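Local coordinates for protein-tyrosine-phosphatase PTP1 (Arabidopsis thaliana, PDB 6KRW), which removes phosphate from phosphotyrosine in proteins, dephosphorylating the MAP kinase MPK6 and, together with the phosphatase MKP1, restraining salicylic acid and camalexin synthesis in plant defence, at residues E203-D206 with P210-T213; V133-L138 with R217-R222; G88-S93 with W121-Q126; V60-Y65 with S84-Y89; L3-D8 with R256-D261. All blocks are in the same frame, centred on the assembly; numbering follows the deposited sequence.

How the contacts relate
Contacts 2 and 3 are core packing through apolar side chains, without a polar bond between segments: helix 214-223 lies against the mixed sheet, helix 117-126 against its edge strand 92-95 and the short strand before it. Contact 1, the Trp-Pro-Asp loop, is partly buried and mixes a proline CH-pi contact on an indole with a water bridge; it touches contact 2 through Trp204 against Leu135 and a Glu203-Arg137 salt bridge. Contact 4, also partly buried, is the most polar, with a hydroxyl-amide bond and a lysine; it shares Gly88 and Tyr89 with contact 3. Contact 5 lies at the surface, far from the annotated sites, and joins the N-terminal segment to helix 242-259 through leucines.

Contact 1 (E203-D206 with P210-T213); sequences EWPD and PKDT
The ring of Pro210 lies over one face of the Trp204 indole, its CD 3.5 Å from the centroid of the five-membered ring and only 9° off the normal, a CH-pi contact. CG of Pro210 shares the same face, 3.8 Å from Trp204 CD2. Proline suits the place because its rigid ring offers slightly polarised C-H groups next to nitrogen to an electron-rich indole. Trp204 reaches it with CG anti to the backbone N (chi1 -168°), and NE1 is held by the carbonyl of Gly208, which fixes the rotation of the ring.

Beside this contact a water bridges the backbones, donating to Glu203 O at 2.8 Å and accepting from Lys211 N at 3.1 Å. The Lys211 chain folds back, bent at chi2 and chi4, until its NZ is 4.1 Å from CG of Pro205 and bonds to Val209 O. With the Trp204 indole cut back to an alanine, Pro210 is likely to lose its aromatic partner and the Gly208 carbonyl its donor, setting the loop free to shift.

These residues belong to the WPD loop of classical tyrosine phosphatases; its Asp206, inferred to bind substrate, forms a salt bridge with Lys146. The loop runs from strand 194-200 to helix 214-223, with Trp204 against Thr246 of helix 242-259 and both Trp204 and Pro210 against Phe290 of helix 285-303.

Contact 2 (V133-L138 with R217-R222); sequences VMLTRL and REILKR
Helix-on-sheet packing in the phosphatase core brings Ile219, on helix 214-223, against the end of strand 131-134 and the residue that follows it. The isoleucine divides its two branches between two partners. Its CG2 methyl, anti to the backbone N, meets CG2 of Val133 at 4.2 Å, while the longer branch carries CD1 to within 4.1 Å of CD2 of Leu135. Val133 points toward the helix, whereas Leu135 leaves the backbone to one side and comes closer only at its end. Both pairs meet at a slant. Branched aliphatic residues suit this buried position because methyl groups fill it without bringing in polar atoms that would need partners.

On another side of the helix, Arg222 grips Glu218 one turn earlier: NE (3.0 Å) and NH1 (3.1 Å) both donate to OE2, which lies close to the guanidinium plane. The other oxygen, OE1, bonds to Thr175.

Strand 131-134 runs between strands 233-236 and 194-200, and Leu135 lies about 4 Å, side chain to side chain, from the catalytic Cys237. Ile219 also touches Ile199 of strand 194-200 and Tyr247 of helix 242-259, so the contact lies between the central sheet and two helices.

Contact 3 (G88-S93 with W121-Q126); sequences GYVNAS and WEMVIQ
Met123 reaches from helix 117-126 toward Val90 and Ala92. CB leaves the helix on the side facing segment 88-93. From there CG lies anti to the backbone N (chi1 177°), and the chain stays extended as far as SD, so CB and CG serve as a spacer that carries the sulfur across. SD makes the closest contacts: it sits 3.6 Å from CB of Ala92 and 4.0 Å from CG1 of Val90. At the last torsion the chain bends (chi3 70°), which keeps CE, the tip of Met123, on the Ala92 side, 4.2 Å from CB of Ala92.

Methionine suits this place because it is long, apolar and flexible, with a large polarisable sulfur that packs well on methyl groups. Alanine at position 92 lets the sulfur come close to the strand, while the branched Val90 meets the methionine chain at about a right angle.

Between Val90 and Ala92, Asn91 turns the chain through an inverse gamma turn and points away, bonding to Val68 O and Arg278. Ala92 and Met123 both touch Ile107 of strand 106-109, neighbour of 92-95 at the edge of the sheet. On another face of the same helix, Trp121 and Ile125 pack on strands 163-172 and 178-186.

Contact 4 (V60-Y65 with S84-Y89); sequences VEKNRY and SSAKGY
Tyr89, the last residue of a type I' beta turn that starts at Ala86, lies along Lys62 and bonds to Asn63, the first two residues of the Lys-Asn-Arg-Tyr motif that marks the phosphotyrosine-recognition loop of classical tyrosine phosphatases. The ring and the lysine chain run past each other in opposite directions, with CB and CD of Lys62 at the ring edge; CD is 4.1 Å from CD2 of Tyr89. Lysine suits this partly exposed place because its aliphatic chain can lie at the edge of an aromatic ring, here through CB and CD, while its ammonium group is carried on to polar partners. Extended beyond CG, the chain takes Lys62 NZ past the ring to Asn59 OD1 and to a water at 2.8 Å. Lys62 NZ also stands 3.4 Å from CB of Ala86. The water donates in turn to Tyr89 O at 2.7 Å, so lysine and tyrosine are tied at a second point.

Tyr89 has its CG anti to the backbone N (chi1 179°), which sends the phenol toward Asn63. OD1 of Asn63 accepts from two donors, the Tyr89 hydroxyl and ND2 of Asn91, while ND2 of Asn63 is held by Ala54 O. A phenylalanine in place of Tyr89 would probably leave Asn63 OD1 without one of these donors and the amide less firmly placed.

The hydroxyl of Tyr89 donates to OD1 of Asn63 at 2.6 Å, tilted 16° from the carbonyl plane, with the amide and ring planes almost perpendicular at 87°.

Contact 5 (L3-D8 with R256-D261); sequences LSLSSD and RILAGD
Leu5 presses one methyl against Leu258 near the end of helix 242-259: CD1 of Leu5 is 3.3 Å from CD2 of Leu258, tighter than usual for two carbons. The two side chains cross at about a right angle, so they meet through single methyls and not along their lengths. Leu258 sets off to one side of the N-terminal segment and reaches it with its branched end, CG lying anti to the carbonyl carbon (chi1 -72°). A looser touch follows at the other methyl of Leu258, where CD1 of Leu3 stands 4.4 Å from CD1 of Leu258.

Leu3 and Leu5 can both serve because the chain is extended between them, which brings every second side chain to the same side. Ser6 then ends this run as the N-cap of helix 7-24, a role suited to a short hydroxyl side chain. Across the contact, helix 242-259 closes with a Schellman motif at Gly260, whose backbone angles would jam a CB against the preceding carbonyl. Just beyond it, Asp261 forms a salt bridge with Arg256, whose NE donates to Asp261 OD2 at 2.8 Å, nearly straight at 167°.

Leu258 also touches Cys13, and its carbonyl accepts from NE2 of Gln9, both on helix 7-24. Between the two segments themselves the chemistry is purely apolar, which implies that residues 3-8 are held here by leucine methyls packing by shape at the surface, with a directional bond supplied next door by Gln9.

Contact 1 (E203-D206 with P210-T213)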
# COMPACT_ATOMS: atom_id res chain seq x y z
N GLU A 203 4.42 -9.09 -11.09
CA GLU A 203 3.70 -10.35 -11.44
C GLU A 203 2.41 -10.44 -10.64
O GLU A 203 1.97 -11.53 -10.29
CB GLU A 203 4.61 -11.55 -11.23
CG GLU A 203 5.75 -11.59 -12.25
CD GLU A 203 5.34 -11.37 -13.71
OE1 GLU A 203 6.00 -10.54 -14.38
OE2 GLU A 203 4.39 -12.03 -14.20
N TRP A 204 1.79 -9.30 -10.41
CA TRP A 204 0.45 -9.28 -9.78
C TRP A 204 -0.49 -8.60 -10.76
O TRP A 204 -0.52 -7.37 -10.85
CB TRP A 204 0.51 -8.54 -8.45
CG TRP A 204 -0.69 -8.70 -7.57
CD1 TRP A 204 -1.94 -9.10 -7.94
CD2 TRP A 204 -0.74 -8.48 -6.16
NE1 TRP A 204 -2.78 -9.14 -6.85
CE2 TRP A 204 -2.06 -8.79 -5.74
CE3 TRP A 204 0.20 -8.09 -5.20
CZ2 TRP A 204 -2.48 -8.66 -4.42
CZ3 TRP A 204 -0.22 -7.97 -3.89
CH2 TRP A 204 -1.53 -8.26 -3.52
N PRO A 205 -1.28 -9.38 -11.52
CA PRO A 205 -2.15 -8.81 -12.53
C PRO A 205 -3.28 -7.95 -11.95
O PRO A 205 -3.80 -8.25 -10.88
CB PRO A 205 -2.73 -10.01 -13.30
CG PRO A 205 -2.38 -11.23 -12.47
CD PRO A 205 -1.30 -10.84 -11.48
N ASP A 206 -3.63 -6.92 -12.70
CA ASP A 206 -4.73 -5.99 -12.40
C ASP A 206 -6.01 -6.83 -12.25
O ASP A 206 -6.30 -7.68 -13.10
CB ASP A 206 -4.74 -4.92 -13.50
CG ASP A 206 -6.04 -4.14 -13.60
OD1 ASP A 206 -6.91 -4.36 -12.78
OD2 ASP A 206 -6.16 -3.31 -14.51
N PRO A 210 -1.44 -13.12 -7.62
CA PRO A 210 -0.24 -13.87 -7.95
C PRO A 210 -0.51 -15.38 -7.93
O PRO A 210 -1.47 -15.82 -7.36
CB PRO A 210 0.79 -13.48 -6.87
CG PRO A 210 0.25 -12.19 -6.29
CD PRO A 210 -1.25 -12.29 -6.42
N LYS A 211 0.37 -16.14 -8.56
CA LYS A 211 0.21 -17.62 -8.57
C LYS A 211 0.56 -18.22 -7.20
O LYS A 211 0.08 -19.32 -6.93
CB LYS A 211 1.05 -18.22 -9.71
CG LYS A 211 0.85 -17.50 -11.04
CD LYS A 211 -0.60 -17.41 -11.49
CE LYS A 211 -0.90 -16.19 -12.33
NZ LYS A 211 -1.09 -14.96 -11.52
N ASP A 212 1.39 -17.54 -6.39
CA ASP A 212 1.72 -18.04 -5.03
C ASP A 212 1.92 -16.83 -4.11
O ASP A 212 1.84 -15.72 -4.59
CB ASP A 212 2.90 -19.01 -5.09
CG ASP A 212 4.19 -18.36 -5.53
OD1 ASP A 212 4.61 -17.37 -4.90
OD2 ASP A 212 4.80 -18.89 -6.47
N THR A 213 2.23 -17.05 -2.84
CA THR A 213 2.29 -15.93 -1.87
C THR A 213 3.74 -15.53 -1.57
O THR A 213 3.96 -14.67 -0.72
CB THR A 213 1.60 -16.30 -0.55
OG1 THR A 213 2.30 -17.38 0.08
CG2 THR A 213 0.15 -16.65 -0.77
O HOH W 1 2.14 -14.30 -10.36

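Contact 2 (V133-L138 with R217-R222)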
# COMPACT_ATOMS: atom_id res chain seq x y z
N VAL A 133 6.10 0.76 -2.02
CA VAL A 133 5.68 -0.57 -2.51
C VAL A 133 4.87 -0.36 -3.76
O VAL A 133 3.75 0.22 -3.69
CB VAL A 133 4.96 -1.40 -1.45
CG1 VAL A 133 4.53 -2.74 -2.00
CG2 VAL A 133 5.77 -1.52 -0.18
N MET A 134 5.40 -0.85 -4.87
CA MET A 134 4.75 -0.71 -6.18
C MET A 134 4.30 -2.09 -6.65
O MET A 134 5.17 -2.96 -6.87
CB MET A 134 5.75 -0.13 -7.17
CG MET A 134 5.20 0.02 -8.54
SD MET A 134 6.34 0.89 -9.58
CE MET A 134 5.36 0.94 -11.07
N LEU A 135 3.00 -2.31 -6.88
CA LEU A 135 2.42 -3.65 -7.14
C LEU A 135 1.85 -3.72 -8.55
O LEU A 135 0.92 -4.46 -8.78
CB LEU A 135 1.33 -3.91 -6.10
CG LEU A 135 1.82 -3.86 -4.66
CD1 LEU A 135 0.61 -3.87 -3.70
CD2 LEU A 135 2.78 -4.99 -4.34
N THR A 136 2.45 -3.00 -9.49
CA THR A 136 1.94 -3.01 -10.88
C THR A 136 3.14 -2.88 -11.84
O THR A 136 4.13 -2.35 -11.42
CB THR A 136 0.97 -1.85 -11.13
OG1 THR A 136 0.37 -1.86 -12.43
CG2 THR A 136 1.59 -0.49 -10.88
N ARG A 137 2.87 -3.30 -13.05
CA ARG A 137 3.68 -2.90 -14.22
C ARG A 137 3.25 -1.50 -14.66
O ARG A 137 2.12 -1.08 -14.33
CB ARG A 137 3.49 -3.88 -15.39
CG ARG A 137 3.92 -5.31 -15.07
CD ARG A 137 3.71 -6.18 -16.30
NE ARG A 137 4.10 -7.55 -16.06
CZ ARG A 137 4.17 -8.47 -17.04
NH1 ARG A 137 3.70 -8.19 -18.25
NH2 ARG A 137 4.62 -9.69 -16.79
N LEU A 138 4.12 -0.83 -15.40
CA LEU A 138 3.72 0.45 -16.05
C LEU A 138 2.60 0.19 -17.06
O LEU A 138 1.72 1.03 -17.19
CB LEU A 138 4.96 1.10 -16.68
CG LEU A 138 6.10 1.46 -15.72
CD1 LEU A 138 7.31 1.98 -16.48
CD2 LEU A 138 5.66 2.46 -14.66
N ARG A 217 4.96 -12.06 0.38
CA ARG A 217 5.46 -12.24 1.76
C ARG A 217 6.92 -11.77 1.87
O ARG A 217 7.29 -11.29 2.95
CB ARG A 217 5.25 -13.68 2.22
CG ARG A 217 3.78 -13.98 2.49
CD ARG A 217 3.54 -15.35 3.08
NE ARG A 217 4.10 -16.42 2.28
CZ ARG A 217 5.19 -17.11 2.58
NH1 ARG A 217 5.89 -16.84 3.68
NH2 ARG A 217 5.57 -18.08 1.79
N GLU A 218 7.73 -11.89 0.82
CA GLU A 218 9.10 -11.35 0.91
C GLU A 218 9.05 -9.83 1.10
O GLU A 218 9.90 -9.30 1.84
CB GLU A 218 9.90 -11.75 -0.32
CG GLU A 218 11.34 -11.31 -0.20
CD GLU A 218 12.26 -11.77 -1.31
OE1 GLU A 218 12.09 -12.89 -1.81
OE2 GLU A 218 13.01 -10.93 -1.74
N ILE A 219 8.11 -9.13 0.46
CA ILE A 219 8.00 -7.66 0.70
C ILE A 219 7.77 -7.44 2.20
O ILE A 219 8.48 -6.63 2.80
CB ILE A 219 6.85 -7.06 -0.12
CG1 ILE A 219 7.04 -7.28 -1.63
CG2 ILE A 219 6.66 -5.59 0.24
CD1 ILE A 219 5.86 -6.85 -2.47
N LEU A 220 6.84 -8.17 2.80
CA LEU A 220 6.58 -7.98 4.25
C LEU A 220 7.81 -8.33 5.07
O LEU A 220 8.16 -7.59 6.01
CB LEU A 220 5.37 -8.84 4.65
CG LEU A 220 5.08 -8.89 6.15
CD1 LEU A 220 4.84 -7.48 6.70
CD2 LEU A 220 3.87 -9.78 6.42
N LYS A 221 8.51 -9.41 4.70
CA LYS A 221 9.71 -9.82 5.47
C LYS A 221 10.77 -8.72 5.41
O LYS A 221 11.42 -8.46 6.45
CB LYS A 221 10.24 -11.13 4.92
CG LYS A 221 9.35 -12.32 5.18
CD LYS A 221 9.88 -13.60 4.54
CE LYS A 221 8.90 -14.76 4.65
NZ LYS A 221 8.68 -15.17 6.05
N ARG A 222 10.93 -8.07 4.26
CA ARG A 222 11.94 -6.98 4.14
C ARG A 222 11.52 -5.76 4.95
O ARG A 222 12.37 -4.99 5.38
CB ARG A 222 12.17 -6.63 2.67
CG ARG A 222 12.87 -7.74 1.90
CD ARG A 222 13.06 -7.40 0.44
NE ARG A 222 13.81 -8.47 -0.22
CZ ARG A 222 15.11 -8.65 -0.14
NH1 ARG A 222 15.68 -9.67 -0.77
NH2 ARG A 222 15.84 -7.81 0.58

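Contact 3 (G88-S93 with W121-Q126)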
# COMPACT_ATOMS: atom_id res chain seq x y z
N GLY A 88 -4.06 21.54 -2.02
CA GLY A 88 -3.00 20.57 -1.71
C GLY A 88 -3.28 19.17 -2.23
O GLY A 88 -2.73 18.22 -1.67
N TYR A 89 -4.10 19.05 -3.26
CA TYR A 89 -4.70 17.75 -3.61
C TYR A 89 -3.68 16.79 -4.26
O TYR A 89 -3.00 17.13 -5.23
CB TYR A 89 -5.89 17.92 -4.55
CG TYR A 89 -6.48 16.60 -4.91
CD1 TYR A 89 -7.19 15.87 -3.98
CD2 TYR A 89 -6.22 16.00 -6.14
CE1 TYR A 89 -7.69 14.61 -4.27
CE2 TYR A 89 -6.71 14.74 -6.45
CZ TYR A 89 -7.42 14.03 -5.50
OH TYR A 89 -7.91 12.79 -5.74
N VAL A 90 -3.64 15.60 -3.71
CA VAL A 90 -3.03 14.41 -4.35
C VAL A 90 -3.97 13.24 -4.11
O VAL A 90 -4.63 13.17 -3.05
CB VAL A 90 -1.61 14.20 -3.83
CG1 VAL A 90 -1.53 14.09 -2.34
CG2 VAL A 90 -0.96 12.98 -4.47
N ASN A 91 -4.07 12.33 -5.07
CA ASN A 91 -4.94 11.14 -4.93
C ASN A 91 -4.23 10.15 -4.01
O ASN A 91 -3.50 9.27 -4.50
CB ASN A 91 -5.34 10.59 -6.28
CG ASN A 91 -6.44 9.56 -6.16
OD1 ASN A 91 -6.41 8.72 -5.26
ND2 ASN A 91 -7.39 9.61 -7.08
N ALA A 92 -4.40 10.31 -2.71
CA ALA A 92 -3.63 9.55 -1.72
C ALA A 92 -4.40 9.59 -0.41
O ALA A 92 -4.95 10.68 -0.07
CB ALA A 92 -2.25 10.13 -1.53
N SER A 93 -4.45 8.46 0.27
CA SER A 93 -5.24 8.27 1.50
C SER A 93 -4.37 7.75 2.63
O SER A 93 -3.55 6.84 2.41
CB SER A 93 -6.32 7.25 1.24
OG SER A 93 -7.15 7.64 0.18
N TRP A 121 6.36 13.04 -5.61
CA TRP A 121 7.64 13.15 -4.90
C TRP A 121 7.58 14.21 -3.81
O TRP A 121 8.24 14.02 -2.78
CB TRP A 121 8.78 13.38 -5.89
CG TRP A 121 9.11 12.11 -6.63
CD1 TRP A 121 8.96 11.87 -7.96
CD2 TRP A 121 9.63 10.92 -6.04
NE1 TRP A 121 9.37 10.59 -8.26
CE2 TRP A 121 9.79 9.99 -7.10
CE3 TRP A 121 9.99 10.54 -4.74
CZ2 TRP A 121 10.29 8.70 -6.87
CZ3 TRP A 121 10.48 9.27 -4.52
CH2 TRP A 121 10.61 8.37 -5.58
N GLU A 122 6.79 15.28 -4.03
CA GLU A 122 6.62 16.31 -2.97
C GLU A 122 5.96 15.64 -1.76
O GLU A 122 6.40 15.89 -0.63
CB GLU A 122 5.78 17.45 -3.50
CG GLU A 122 5.65 18.57 -2.50
CD GLU A 122 6.87 19.44 -2.32
OE1 GLU A 122 7.62 19.58 -3.27
OE2 GLU A 122 7.03 20.04 -1.23
N MET A 123 4.97 14.78 -2.01
CA MET A 123 4.31 14.03 -0.90
C MET A 123 5.34 13.14 -0.18
O MET A 123 5.38 13.10 1.05
CB MET A 123 3.17 13.17 -1.44
CG MET A 123 2.51 12.35 -0.37
SD MET A 123 1.09 11.40 -0.99
CE MET A 123 1.92 10.19 -2.03
N VAL A 124 6.19 12.44 -0.94
CA VAL A 124 7.22 11.54 -0.34
C VAL A 124 8.11 12.36 0.59
O VAL A 124 8.40 11.91 1.72
CB VAL A 124 8.06 10.86 -1.44
CG1 VAL A 124 9.26 10.16 -0.86
CG2 VAL A 124 7.21 9.92 -2.27
N ILE A 125 8.57 13.52 0.13
CA ILE A 125 9.48 14.36 0.96
C ILE A 125 8.71 14.91 2.16
O ILE A 125 9.22 14.79 3.29
CB ILE A 125 10.09 15.48 0.10
CG1 ILE A 125 10.96 14.88 -1.00
CG2 ILE A 125 10.85 16.46 0.98
CD1 ILE A 125 11.45 15.91 -2.01
N GLN A 126 7.53 15.49 1.93
CA GLN A 126 6.78 16.16 3.03
C GLN A 126 6.39 15.16 4.11
O GLN A 126 6.42 15.52 5.29
CB GLN A 126 5.55 16.85 2.45
CG GLN A 126 5.86 18.10 1.63
CD GLN A 126 4.62 18.87 1.27
OE1 GLN A 126 3.51 18.51 1.67
NE2 GLN A 126 4.81 19.94 0.51

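Contact 4 (V60-Y65 with S84-Y89)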
# COMPACT_ATOMS: atom_id res chain seq x y z
N VAL A 60 -9.81 17.24 -11.11
CA VAL A 60 -10.33 15.99 -11.74
C VAL A 60 -9.25 15.33 -12.61
O VAL A 60 -9.17 14.10 -12.58
CB VAL A 60 -11.63 16.24 -12.52
CG1 VAL A 60 -12.81 16.35 -11.57
CG2 VAL A 60 -11.54 17.45 -13.42
N GLU A 61 -8.44 16.12 -13.31
CA GLU A 61 -7.39 15.55 -14.20
C GLU A 61 -6.24 14.95 -13.39
O GLU A 61 -5.37 14.36 -13.96
CB GLU A 61 -6.82 16.63 -15.12
CG GLU A 61 -7.63 16.88 -16.36
CD GLU A 61 -6.96 17.84 -17.33
OE1 GLU A 61 -7.68 18.57 -18.02
OE2 GLU A 61 -5.71 17.86 -17.37
N LYS A 62 -6.24 15.08 -12.07
CA LYS A 62 -5.16 14.52 -11.22
C LYS A 62 -5.56 13.13 -10.73
O LYS A 62 -4.78 12.53 -9.97
CB LYS A 62 -4.88 15.46 -10.04
CG LYS A 62 -4.37 16.83 -10.44
CD LYS A 62 -4.37 17.81 -9.28
CE LYS A 62 -3.98 19.20 -9.71
NZ LYS A 62 -4.21 20.18 -8.62
N ASN A 63 -6.69 12.62 -11.20
CA ASN A 63 -7.19 11.28 -10.85
C ASN A 63 -7.07 10.36 -12.06
O ASN A 63 -7.62 10.69 -13.11
CB ASN A 63 -8.65 11.35 -10.40
CG ASN A 63 -8.80 12.25 -9.19
OD1 ASN A 63 -7.98 12.19 -8.30
ND2 ASN A 63 -9.81 13.13 -9.18
N ARG A 64 -6.41 9.23 -11.87
CA ARG A 64 -6.27 8.22 -12.94
C ARG A 64 -7.65 7.65 -13.30
O ARG A 64 -7.94 7.44 -14.50
CB ARG A 64 -5.32 7.13 -12.47
CG ARG A 64 -5.06 6.08 -13.53
CD ARG A 64 -3.93 5.16 -13.16
NE ARG A 64 -2.64 5.84 -13.21
CZ ARG A 64 -1.93 6.05 -14.34
NH1 ARG A 64 -2.36 5.66 -15.53
NH2 ARG A 64 -0.75 6.64 -14.25
N TYR A 65 -8.49 7.44 -12.28
CA TYR A 65 -9.83 6.87 -12.47
C TYR A 65 -10.82 7.78 -11.78
O TYR A 65 -10.56 8.24 -10.65
CB TYR A 65 -9.92 5.46 -11.88
CG TYR A 65 -8.93 4.49 -12.47
CD1 TYR A 65 -9.15 3.95 -13.72
CD2 TYR A 65 -7.75 4.19 -11.81
CE1 TYR A 65 -8.23 3.08 -14.28
CE2 TYR A 65 -6.83 3.31 -12.36
CZ TYR A 65 -7.07 2.76 -13.60
OH TYR A 65 -6.15 1.90 -14.16
N SER A 84 -3.24 27.29 -4.32
CA SER A 84 -4.16 27.22 -3.16
C SER A 84 -5.56 26.74 -3.59
O SER A 84 -6.24 26.10 -2.76
CB SER A 84 -4.22 28.54 -2.41
OG SER A 84 -5.02 29.48 -3.10
N SER A 85 -5.98 27.00 -4.83
CA SER A 85 -7.30 26.55 -5.32
C SER A 85 -7.37 25.01 -5.35
O SER A 85 -8.47 24.47 -5.24
CB SER A 85 -7.61 27.14 -6.68
OG SER A 85 -6.70 26.65 -7.64
N ALA A 86 -6.23 24.33 -5.44
CA ALA A 86 -6.18 22.85 -5.46
C ALA A 86 -6.31 22.25 -4.05
O ALA A 86 -6.53 21.04 -3.93
CB ALA A 86 -4.90 22.39 -6.09
N LYS A 87 -6.16 23.06 -3.01
CA LYS A 87 -6.24 22.60 -1.60
C LYS A 87 -5.23 21.45 -1.37
O LYS A 87 -5.55 20.51 -0.64
CB LYS A 87 -7.67 22.21 -1.22
CG LYS A 87 -8.70 23.33 -1.39
CD LYS A 87 -10.08 22.94 -0.91
CE LYS A 87 -11.08 24.08 -0.97
NZ LYS A 87 -11.60 24.28 -2.34
N GLY A 88 -4.06 21.54 -2.02
CA GLY A 88 -3.00 20.57 -1.71
C GLY A 88 -3.28 19.17 -2.23
O GLY A 88 -2.73 18.22 -1.67
N TYR A 89 -4.10 19.05 -3.26
CA TYR A 89 -4.70 17.75 -3.61
C TYR A 89 -3.68 16.79 -4.26
O TYR A 89 -3.00 17.13 -5.23
CB TYR A 89 -5.89 17.92 -4.55
CG TYR A 89 -6.48 16.60 -4.91
CD1 TYR A 89 -7.19 15.87 -3.98
CD2 TYR A 89 -6.22 16.00 -6.14
CE1 TYR A 89 -7.69 14.61 -4.27
CE2 TYR A 89 -6.71 14.74 -6.45
CZ TYR A 89 -7.42 14.03 -5.50
OH TYR A 89 -7.91 12.79 -5.74
O HOH W 2 -2.66 19.60 -6.39

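Contact 5 (L3-D8 with R256-D261)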
# COMPACT_ATOMS: atom_id res chain seq x y z
N LEU A 3 12.96 -13.46 12.35
CA LEU A 3 12.47 -12.64 13.48
C LEU A 3 12.70 -13.38 14.80
O LEU A 3 12.42 -14.58 14.85
CB LEU A 3 10.97 -12.35 13.34
CG LEU A 3 10.52 -11.38 12.25
CD1 LEU A 3 9.13 -10.83 12.58
CD2 LEU A 3 11.50 -10.23 12.04
N SER A 4 13.14 -12.67 15.84
CA SER A 4 13.13 -13.24 17.21
C SER A 4 11.83 -12.84 17.88
O SER A 4 11.65 -11.64 18.14
CB SER A 4 14.31 -12.79 18.01
OG SER A 4 15.51 -13.33 17.47
N LEU A 5 10.95 -13.79 18.15
CA LEU A 5 9.64 -13.46 18.75
C LEU A 5 9.69 -13.74 20.25
O LEU A 5 10.38 -14.68 20.67
CB LEU A 5 8.55 -14.31 18.09
CG LEU A 5 7.98 -13.79 16.77
CD1 LEU A 5 7.41 -12.39 16.90
CD2 LEU A 5 9.03 -13.82 15.67
N SER A 6 8.91 -13.00 21.02
CA SER A 6 8.71 -13.31 22.45
C SER A 6 7.76 -14.50 22.60
O SER A 6 7.11 -14.92 21.61
CB SER A 6 8.21 -12.10 23.19
OG SER A 6 6.92 -11.73 22.72
N SER A 7 7.68 -15.05 23.81
CA SER A 7 6.71 -16.12 24.12
C SER A 7 5.29 -15.62 23.83
O SER A 7 4.52 -16.36 23.18
CB SER A 7 6.85 -16.58 25.54
OG SER A 7 8.11 -17.19 25.73
N ASP A 8 4.98 -14.40 24.26
CA ASP A 8 3.66 -13.78 24.00
C ASP A 8 3.39 -13.76 22.50
O ASP A 8 2.29 -14.17 22.08
CB ASP A 8 3.59 -12.35 24.56
CG ASP A 8 3.86 -12.26 26.05
OD1 ASP A 8 3.69 -13.28 26.74
OD2 ASP A 8 4.26 -11.17 26.49
N ARG A 256 -0.41 -6.52 13.55
CA ARG A 256 -1.35 -6.40 14.69
C ARG A 256 -1.38 -7.69 15.50
O ARG A 256 -1.48 -7.61 16.72
CB ARG A 256 -2.72 -5.98 14.16
CG ARG A 256 -2.77 -4.50 13.80
CD ARG A 256 -3.97 -4.15 12.96
NE ARG A 256 -5.23 -4.49 13.62
CZ ARG A 256 -6.33 -4.81 12.98
NH1 ARG A 256 -6.38 -4.73 11.67
NH2 ARG A 256 -7.43 -5.13 13.67
N ILE A 257 -1.26 -8.86 14.87
CA ILE A 257 -1.16 -10.13 15.63
C ILE A 257 0.10 -10.07 16.51
O ILE A 257 0.01 -10.39 17.70
CB ILE A 257 -1.15 -11.34 14.69
CG1 ILE A 257 -2.49 -11.50 13.98
CG2 ILE A 257 -0.75 -12.61 15.45
CD1 ILE A 257 -2.42 -12.41 12.76
N LEU A 258 1.22 -9.65 15.93
CA LEU A 258 2.51 -9.61 16.67
C LEU A 258 2.45 -8.57 17.79
O LEU A 258 3.21 -8.71 18.76
CB LEU A 258 3.63 -9.27 15.69
CG LEU A 258 3.99 -10.40 14.73
CD1 LEU A 258 4.99 -9.91 13.69
CD2 LEU A 258 4.58 -11.58 15.50
N ALA A 259 1.56 -7.59 17.68
CA ALA A 259 1.45 -6.52 18.71
C ALA A 259 0.39 -6.87 19.75
O ALA A 259 0.26 -6.12 20.72
CB ALA A 259 1.18 -5.19 18.07
N GLY A 260 -0.35 -7.96 19.56
CA GLY A 260 -1.32 -8.44 20.55
C GLY A 260 -2.73 -7.90 20.34
O GLY A 260 -3.52 -7.99 21.27
N ASP A 261 -3.07 -7.45 19.13
CA ASP A 261 -4.42 -6.92 18.84
C ASP A 261 -5.32 -8.08 18.38
O ASP A 261 -5.23 -8.52 17.20
CB ASP A 261 -4.33 -5.79 17.82
CG ASP A 261 -5.67 -5.26 17.36
OD1 ASP A 261 -6.71 -5.70 17.93
OD2 ASP A 261 -5.68 -4.48 16.37